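Local coordinates for protein branched-chain alpha-ketoacid decarboxylase (Lactococcus lactis, PDB 2VBF) that binds thiamine diphosphate and magnesium and probably decarboxylates branched-chain and aromatic alpha-keto acids to aldehydes, at residues E41-V46 with E62-I67; E223-A228 with A296-M301; E368-S373 with W383-S388. All blocks are in the same frame, centred on the assembly; numbering follows the deposited sequence.

Interaction 1: E41-V46 with E62-I67; sequences EEIFGV and EDMKWI
The indole of Trp-66 reaches across strand 42-45 and overlaps the backbone from Ile-43 to Gly-45. With CG anti to the backbone N (chi1 174°), its six-membered ring swings over to the neighbouring strand, where CZ3 lies 3.2 Å from Phe-44 O. Gly-45, without a side chain, lets CH2 of Trp-66 come to 3.4 Å from its carbonyl C; its extended backbone with positive phi is also one that suits glycine. On the same face CG2 of Ile-43 meets CZ3 of Trp-66 at 3.9 Å, the two side chains crossing at about a right angle. Helix 52-60 covers this face, Ile-58 touching both, and Leu-32 and Leu-35 of helix 27-37 add to the packing on Ile-43.

On the other face Ile-67 lies alongside both Glu-42 and Phe-44, pointing the same way. Its CD1 sits 3.5 Å from CG of Glu-42, while its CB is 3.8 Å from CD1 of Phe-44; Ile-439 packs on all three. The Glu-42 chain bends at chi2, and OE1 is hydrogen-bonded to the OH of Tyr-82, whose ring meets Phe-44 edge-to-face.

Three backbone bonds set the parallel register. Lys-65 N donates to Glu-41 O, Ile-43 N to Lys-65 O at 2.9 Å, and Ile-67 N to Ile-43 O at the same length and nearly straight (176°). The strand segments run 26° apart. NZ of Lys-65 leads away to a salt bridge with Glu-468.

Just beyond the pairing, Val-46 touches thiamine diphosphate and Tyr-482 of the second subunit. This is a beta-alpha-beta unit at the edge of a parallel sheet in the N-terminal TPP-binding domain, with the cofactor beside the C-terminal end of strand 42-45.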
# COMPACT_ATOMS: atom_id res chain seq x y z
N GLU A 41 7.64 -10.94 -20.37
CA GLU A 41 9.06 -10.70 -20.64
C GLU A 41 9.74 -9.87 -19.55
O GLU A 41 10.95 -9.63 -19.59
CB GLU A 41 9.19 -10.02 -22.00
CG GLU A 41 8.75 -10.93 -23.16
CD GLU A 41 8.62 -10.21 -24.49
OE1 GLU A 41 8.99 -9.03 -24.60
OE2 GLU A 41 8.14 -10.84 -25.45
N GLU A 42 8.94 -9.42 -18.57
CA GLU A 42 9.41 -8.57 -17.49
C GLU A 42 8.64 -8.95 -16.24
O GLU A 42 7.44 -9.19 -16.33
CB GLU A 42 9.14 -7.08 -17.81
CG GLU A 42 10.14 -6.41 -18.75
CD GLU A 42 9.83 -6.57 -20.23
OE1 GLU A 42 8.70 -6.95 -20.63
OE2 GLU A 42 10.73 -6.27 -21.04
N ILE A 43 9.32 -9.00 -15.09
CA ILE A 43 8.67 -9.26 -13.79
C ILE A 43 8.96 -8.09 -12.87
O ILE A 43 10.11 -7.67 -12.72
CB ILE A 43 9.14 -10.58 -13.15
CG1 ILE A 43 8.80 -11.75 -14.08
CG2 ILE A 43 8.54 -10.79 -11.76
CD1 ILE A 43 9.13 -13.14 -13.55
N PHE A 44 7.90 -7.59 -12.25
CA PHE A 44 8.01 -6.46 -11.32
C PHE A 44 8.07 -6.94 -9.87
O PHE A 44 7.95 -8.13 -9.59
CB PHE A 44 6.86 -5.49 -11.56
CG PHE A 44 6.79 -5.01 -12.98
CD1 PHE A 44 7.66 -4.03 -13.43
CD2 PHE A 44 5.90 -5.57 -13.87
CE1 PHE A 44 7.62 -3.60 -14.76
CE2 PHE A 44 5.84 -5.15 -15.20
CZ PHE A 44 6.71 -4.16 -15.64
N GLY A 45 8.32 -6.00 -8.96
CA GLY A 45 8.22 -6.29 -7.54
C GLY A 45 9.33 -5.74 -6.68
O GLY A 45 10.07 -4.85 -7.08
N VAL A 46 9.48 -6.33 -5.50
CA VAL A 46 10.44 -5.88 -4.51
C VAL A 46 11.07 -7.09 -3.84
O VAL A 46 10.35 -8.02 -3.43
CB VAL A 46 9.78 -4.97 -3.43
CG1 VAL A 46 10.81 -4.52 -2.35
CG2 VAL A 46 9.11 -3.74 -4.07
N GLU A 62 17.63 -15.39 -19.97
CA GLU A 62 17.93 -14.49 -21.10
C GLU A 62 16.69 -13.79 -21.63
O GLU A 62 16.80 -12.73 -22.26
CB GLU A 62 18.62 -15.20 -22.27
CG GLU A 62 17.90 -16.45 -22.78
CD GLU A 62 18.49 -17.71 -22.18
OE1 GLU A 62 18.83 -17.67 -20.98
OE2 GLU A 62 18.64 -18.72 -22.92
N ASP A 63 15.52 -14.38 -21.37
CA ASP A 63 14.27 -13.98 -22.02
C ASP A 63 13.32 -13.22 -21.08
O ASP A 63 12.17 -12.97 -21.45
CB ASP A 63 13.55 -15.22 -22.56
CG ASP A 63 13.14 -16.19 -21.46
OD1 ASP A 63 13.52 -15.99 -20.30
OD2 ASP A 63 12.43 -17.16 -21.76
N MET A 64 13.83 -12.84 -19.92
CA MET A 64 13.02 -12.25 -18.84
C MET A 64 13.87 -11.25 -18.08
O MET A 64 15.00 -11.55 -17.71
CB MET A 64 12.56 -13.35 -17.88
CG MET A 64 11.46 -12.95 -16.89
SD MET A 64 9.81 -12.98 -17.62
CE MET A 64 9.56 -14.74 -17.91
N LYS A 65 13.31 -10.06 -17.81
CA LYS A 65 14.03 -9.03 -17.08
C LYS A 65 13.34 -8.74 -15.75
O LYS A 65 12.13 -8.56 -15.70
CB LYS A 65 14.10 -7.75 -17.91
CG LYS A 65 15.10 -6.74 -17.37
CD LYS A 65 15.04 -5.42 -18.12
CE LYS A 65 15.89 -4.35 -17.42
NZ LYS A 65 16.07 -3.11 -18.23
N TRP A 66 14.13 -8.68 -14.67
CA TRP A 66 13.66 -8.14 -13.40
C TRP A 66 13.62 -6.61 -13.50
O TRP A 66 14.62 -5.97 -13.86
CB TRP A 66 14.59 -8.55 -12.26
CG TRP A 66 14.26 -7.93 -10.94
CD1 TRP A 66 14.98 -6.99 -10.28
CD2 TRP A 66 13.10 -8.19 -10.15
NE1 TRP A 66 14.35 -6.66 -9.09
CE2 TRP A 66 13.19 -7.38 -9.00
CE3 TRP A 66 12.01 -9.03 -10.29
CZ2 TRP A 66 12.22 -7.41 -7.99
CZ3 TRP A 66 11.05 -9.06 -9.30
CH2 TRP A 66 11.16 -8.26 -8.16
N ILE A 67 12.47 -6.03 -13.17
CA ILE A 67 12.33 -4.59 -13.07
C ILE A 67 11.83 -4.27 -11.66
O ILE A 67 10.64 -4.32 -11.39
CB ILE A 67 11.42 -4.03 -14.16
CG1 ILE A 67 11.98 -4.43 -15.54
CG2 ILE A 67 11.30 -2.51 -14.05
CD1 ILE A 67 11.32 -3.76 -16.71

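Interaction 2: E223-A228 with A296-M301; sequences ESLKNA and ADFILM
Phe-298 has CG anti to its own N (chi1 171°), which carries the ring off the strand toward the helix; there the helix backbone aims CB of Ser-224 at that ring, and a chi1 of -61° turns OG beside the backbone N, where it bonds to Lys-220 O within its own helix. The result is a CH-pi contact: CB of Ser-224 stands 3.5 Å from the centroid of the Phe-298 ring and only 12° off its normal. The opposite face of the phenyl ring has the backbone N of Leu-300 over it, set toward the rim. Leu-225 comes in at the edge, its CD2 3.6 Å from CE2 of Phe-298.

The contact lays the end of helix 212-227 on strand 298-302 in the alpha/beta central domain, where this strand runs between parallel strands 231-235 and 323-326. Ile-324 of the latter touches both Ser-224 and Phe-298.

Where the helix gives out, CB of Ala-228 meets CB of Phe-298 at 3.9 Å and lies 3.5 Å from OD1 of Asp-297. Both carboxylate oxygens of Asp-297 accept backbone N-H groups just past the helix, OD2 from Gln-229 and OD1 from Lys-230, clasping the turn that leads into strand 231-235.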
# COMPACT_ATOMS: atom_id res chain seq x y z
N GLU A 223 -28.83 -13.83 -36.72
CA GLU A 223 -30.22 -13.55 -37.06
C GLU A 223 -30.60 -12.13 -36.64
O GLU A 223 -31.14 -11.35 -37.43
CB GLU A 223 -31.12 -14.57 -36.35
CG GLU A 223 -32.62 -14.37 -36.52
CD GLU A 223 -33.43 -15.38 -35.73
OE1 GLU A 223 -32.97 -15.81 -34.64
OE2 GLU A 223 -34.55 -15.74 -36.18
N SER A 224 -30.28 -11.80 -35.39
CA SER A 224 -30.61 -10.49 -34.84
C SER A 224 -29.94 -9.36 -35.62
O SER A 224 -30.57 -8.33 -35.90
CB SER A 224 -30.23 -10.41 -33.37
OG SER A 224 -30.94 -11.38 -32.62
N LEU A 225 -28.67 -9.54 -35.96
CA LEU A 225 -27.93 -8.50 -36.66
C LEU A 225 -28.45 -8.28 -38.08
O LEU A 225 -28.53 -7.15 -38.53
CB LEU A 225 -26.42 -8.82 -36.69
CG LEU A 225 -25.68 -8.59 -35.37
CD1 LEU A 225 -24.27 -9.18 -35.43
CD2 LEU A 225 -25.67 -7.08 -34.99
N LYS A 226 -28.80 -9.37 -38.76
CA LYS A 226 -29.27 -9.29 -40.15
C LYS A 226 -30.69 -8.74 -40.25
O LYS A 226 -31.03 -8.11 -41.24
CB LYS A 226 -29.15 -10.65 -40.84
CG LYS A 226 -27.71 -11.05 -41.11
CD LYS A 226 -27.60 -12.46 -41.67
CE LYS A 226 -26.24 -12.68 -42.34
NZ LYS A 226 -26.02 -14.11 -42.72
N ASN A 227 -31.50 -8.98 -39.22
CA ASN A 227 -32.87 -8.45 -39.16
C ASN A 227 -32.97 -7.03 -38.61
O ASN A 227 -33.99 -6.36 -38.79
CB ASN A 227 -33.77 -9.39 -38.34
CG ASN A 227 -33.99 -10.74 -39.01
OD1 ASN A 227 -33.66 -10.93 -40.18
ND2 ASN A 227 -34.56 -11.68 -38.26
N ALA A 228 -31.92 -6.56 -37.93
CA ALA A 228 -31.97 -5.24 -37.29
C ALA A 228 -31.86 -4.11 -38.31
O ALA A 228 -31.05 -4.19 -39.23
CB ALA A 228 -30.85 -5.12 -36.25
N ALA A 296 -31.77 2.08 -30.71
CA ALA A 296 -31.36 0.88 -31.45
C ALA A 296 -32.39 -0.22 -31.26
O ALA A 296 -32.92 -0.38 -30.16
CB ALA A 296 -29.97 0.40 -30.98
N ASP A 297 -32.69 -0.96 -32.33
CA ASP A 297 -33.65 -2.08 -32.25
C ASP A 297 -33.01 -3.42 -31.84
O ASP A 297 -33.72 -4.39 -31.57
CB ASP A 297 -34.48 -2.22 -33.53
CG ASP A 297 -33.66 -2.49 -34.77
OD1 ASP A 297 -32.40 -2.41 -34.74
OD2 ASP A 297 -34.29 -2.76 -35.81
N PHE A 298 -31.69 -3.47 -31.80
CA PHE A 298 -30.96 -4.63 -31.28
C PHE A 298 -29.66 -4.14 -30.67
O PHE A 298 -28.98 -3.31 -31.28
CB PHE A 298 -30.66 -5.66 -32.37
CG PHE A 298 -29.73 -6.76 -31.93
CD1 PHE A 298 -30.12 -7.63 -30.91
CD2 PHE A 298 -28.46 -6.91 -32.48
CE1 PHE A 298 -29.29 -8.63 -30.49
CE2 PHE A 298 -27.62 -7.92 -32.06
CZ PHE A 298 -28.03 -8.78 -31.06
N ILE A 299 -29.32 -4.65 -29.49
CA ILE A 299 -28.09 -4.28 -28.80
C ILE A 299 -27.29 -5.56 -28.54
O ILE A 299 -27.81 -6.50 -27.94
CB ILE A 299 -28.36 -3.61 -27.45
CG1 ILE A 299 -29.25 -2.38 -27.61
CG2 ILE A 299 -27.02 -3.24 -26.76
CD1 ILE A 299 -29.95 -1.96 -26.34
N LEU A 300 -26.04 -5.57 -29.00
CA LEU A 300 -25.07 -6.62 -28.67
C LEU A 300 -24.01 -6.04 -27.73
O LEU A 300 -23.22 -5.17 -28.14
CB LEU A 300 -24.41 -7.14 -29.94
CG LEU A 300 -23.33 -8.22 -29.83
CD1 LEU A 300 -23.92 -9.51 -29.23
CD2 LEU A 300 -22.68 -8.51 -31.18
N MET A 301 -24.02 -6.48 -26.46
CA MET A 301 -22.97 -6.07 -25.51
C MET A 301 -21.92 -7.17 -25.39
O MET A 301 -22.24 -8.35 -25.16
CB MET A 301 -23.54 -5.77 -24.12
CG MET A 301 -24.60 -4.69 -24.10
SD MET A 301 -24.57 -3.69 -22.59
CE MET A 301 -24.68 -4.90 -21.27

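Interaction 3: E368-S373 with W383-S388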
# COMPACT_ATOMS: atom_id res chain seq x y z
N GLU A 368 -12.62 18.23 -35.57
CA GLU A 368 -11.63 18.39 -34.51
C GLU A 368 -10.52 19.36 -34.91
O GLU A 368 -9.73 19.08 -35.82
CB GLU A 368 -11.02 17.04 -34.14
CG GLU A 368 -11.98 16.14 -33.38
CD GLU A 368 -11.46 14.73 -33.24
OE1 GLU A 368 -10.22 14.55 -33.27
OE2 GLU A 368 -12.29 13.81 -33.10
N GLU A 369 -10.46 20.48 -34.20
CA GLU A 369 -9.44 21.49 -34.43
C GLU A 369 -9.14 22.20 -33.11
O GLU A 369 -10.04 22.41 -32.29
CB GLU A 369 -9.93 22.48 -35.49
CG GLU A 369 -8.97 23.62 -35.80
CD GLU A 369 -7.63 23.13 -36.31
OE1 GLU A 369 -6.76 22.79 -35.48
OE2 GLU A 369 -7.45 23.11 -37.55
N PHE A 370 -7.88 22.56 -32.92
CA PHE A 370 -7.48 23.38 -31.77
C PHE A 370 -6.49 24.45 -32.22
O PHE A 370 -5.39 24.13 -32.67
CB PHE A 370 -6.85 22.55 -30.65
CG PHE A 370 -6.58 23.34 -29.40
CD1 PHE A 370 -5.31 23.84 -29.14
CD2 PHE A 370 -7.60 23.63 -28.51
CE1 PHE A 370 -5.06 24.59 -27.99
CE2 PHE A 370 -7.36 24.38 -27.37
CZ PHE A 370 -6.09 24.86 -27.11
N ILE A 371 -6.91 25.70 -32.08
CA ILE A 371 -6.05 26.84 -32.37
C ILE A 371 -5.74 27.50 -31.03
O ILE A 371 -6.63 28.06 -30.42
CB ILE A 371 -6.75 27.88 -33.28
CG1 ILE A 371 -7.38 27.23 -34.52
CG2 ILE A 371 -5.75 28.96 -33.70
CD1 ILE A 371 -6.38 26.75 -35.54
N PRO A 372 -4.47 27.43 -30.58
CA PRO A 372 -4.18 27.99 -29.26
C PRO A 372 -4.20 29.52 -29.24
O PRO A 372 -4.01 30.16 -30.28
CB PRO A 372 -2.77 27.49 -28.96
CG PRO A 372 -2.17 27.23 -30.29
CD PRO A 372 -3.28 26.83 -31.21
N SER A 373 -4.46 30.07 -28.06
CA SER A 373 -4.30 31.49 -27.79
C SER A 373 -3.33 31.65 -26.62
O SER A 373 -2.78 30.66 -26.11
CB SER A 373 -5.65 32.12 -27.44
OG SER A 373 -6.08 31.72 -26.14
N TRP A 383 -8.52 19.46 -22.93
CA TRP A 383 -8.87 18.15 -23.51
C TRP A 383 -9.13 18.26 -25.01
O TRP A 383 -8.88 17.32 -25.74
CB TRP A 383 -10.01 17.46 -22.73
CG TRP A 383 -9.63 17.37 -21.30
CD1 TRP A 383 -10.23 18.03 -20.27
CD2 TRP A 383 -8.49 16.71 -20.75
NE1 TRP A 383 -9.55 17.78 -19.10
CE2 TRP A 383 -8.48 16.97 -19.36
CE3 TRP A 383 -7.47 15.90 -21.29
CZ2 TRP A 383 -7.51 16.46 -18.51
CZ3 TRP A 383 -6.50 15.39 -20.43
CH2 TRP A 383 -6.53 15.67 -19.06
N GLN A 384 -9.62 19.42 -25.45
CA GLN A 384 -9.74 19.71 -26.89
C GLN A 384 -8.36 19.66 -27.54
O GLN A 384 -8.18 19.07 -28.61
CB GLN A 384 -10.38 21.09 -27.11
CG GLN A 384 -10.79 21.38 -28.56
CD GLN A 384 -11.13 22.83 -28.80
OE1 GLN A 384 -11.34 23.60 -27.86
NE2 GLN A 384 -11.17 23.23 -30.07
N ALA A 385 -7.38 20.28 -26.89
CA ALA A 385 -6.00 20.28 -27.35
C ALA A 385 -5.41 18.87 -27.41
O ALA A 385 -4.77 18.50 -28.39
CB ALA A 385 -5.14 21.18 -26.48
N VAL A 386 -5.61 18.08 -26.35
CA VAL A 386 -5.10 16.71 -26.31
C VAL A 386 -5.73 15.87 -27.44
O VAL A 386 -5.02 15.11 -28.11
CB VAL A 386 -5.31 16.03 -24.93
CG1 VAL A 386 -4.93 14.56 -25.00
CG2 VAL A 386 -4.50 16.73 -23.85
N GLU A 387 -7.03 16.04 -27.65
CA GLU A 387 -7.74 15.30 -28.70
C GLU A 387 -7.15 15.59 -30.07
O GLU A 387 -6.91 14.67 -30.85
CB GLU A 387 -9.23 15.66 -28.71
CG GLU A 387 -10.03 14.89 -29.76
CD GLU A 387 -11.51 15.11 -29.64
OE1 GLU A 387 -11.94 16.28 -29.72
OE2 GLU A 387 -12.25 14.12 -29.49
N SER A 388 -6.93 16.87 -30.36
CA SER A 388 -6.34 17.30 -31.62
C SER A 388 -4.90 16.80 -31.78
O SER A 388 -4.54 16.24 -32.82
CB SER A 388 -6.38 18.83 -31.71
OG SER A 388 -6.19 19.29 -33.04
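The phenyl ring of Phe-370 has the methyl group of Ala-385 over the middle of one face, CB standing 3.6 Å from the ring centroid and 7° off the normal. In one of the two conformers of Gln-384, CD lies at the ring edge, near its plane, with the amide almost perpendicular to the ring; there NE2 is modelled as donating to Glu-369 O, but the bond is unusually short and its detail doubtful. A chi1 of -174°, setting CG opposite the backbone N, sends the ring of Phe-370 from the loop to helix 379-389. CB of Phe-370 also meets CB of Ser-388 at 3.9 Å. Val-529 of helix 525-537 packs on the aromatic side chain, so the loop packs against both helices, the first of which leads into strand 394-398 of the C-terminal parallel sheet.

Phe-370 N is bonded by OE1 of Glu-369, 2.8 Å away, through the anti lone pair.

The carboxylates of Glu-368 and Glu-387 stack with planes 3° apart, OE2 of Glu-368 lying 3.6 Å from OE2 of Glu-387. The latter oxygen accepts the N-H of Phe-411, which probably eases the crowding of like charges; their closeness may still raise the proton affinity of one carboxylate.

How the interactions relate
From the N terminus, interaction 1 comes first: 15 residues containing helix 52-60 separate its segments, and their parallel pairing closes a beta-alpha-beta crossover in the N-terminal domain. Interaction 2 closes a much longer loop of 67 residues with helices and strands, tying helix 212-227 to the sheet of the central domain. Interaction 3 follows with a short loop of nine residues, folding the segment 368-373 back on helix 379-389, which leads into strand 394-398 of the C-terminal sheet. The three are in series, with none nested or crossed, and none touches another; the centres of interactions 1 and 2 lie 45 Å apart on opposite sides of the chain's centre.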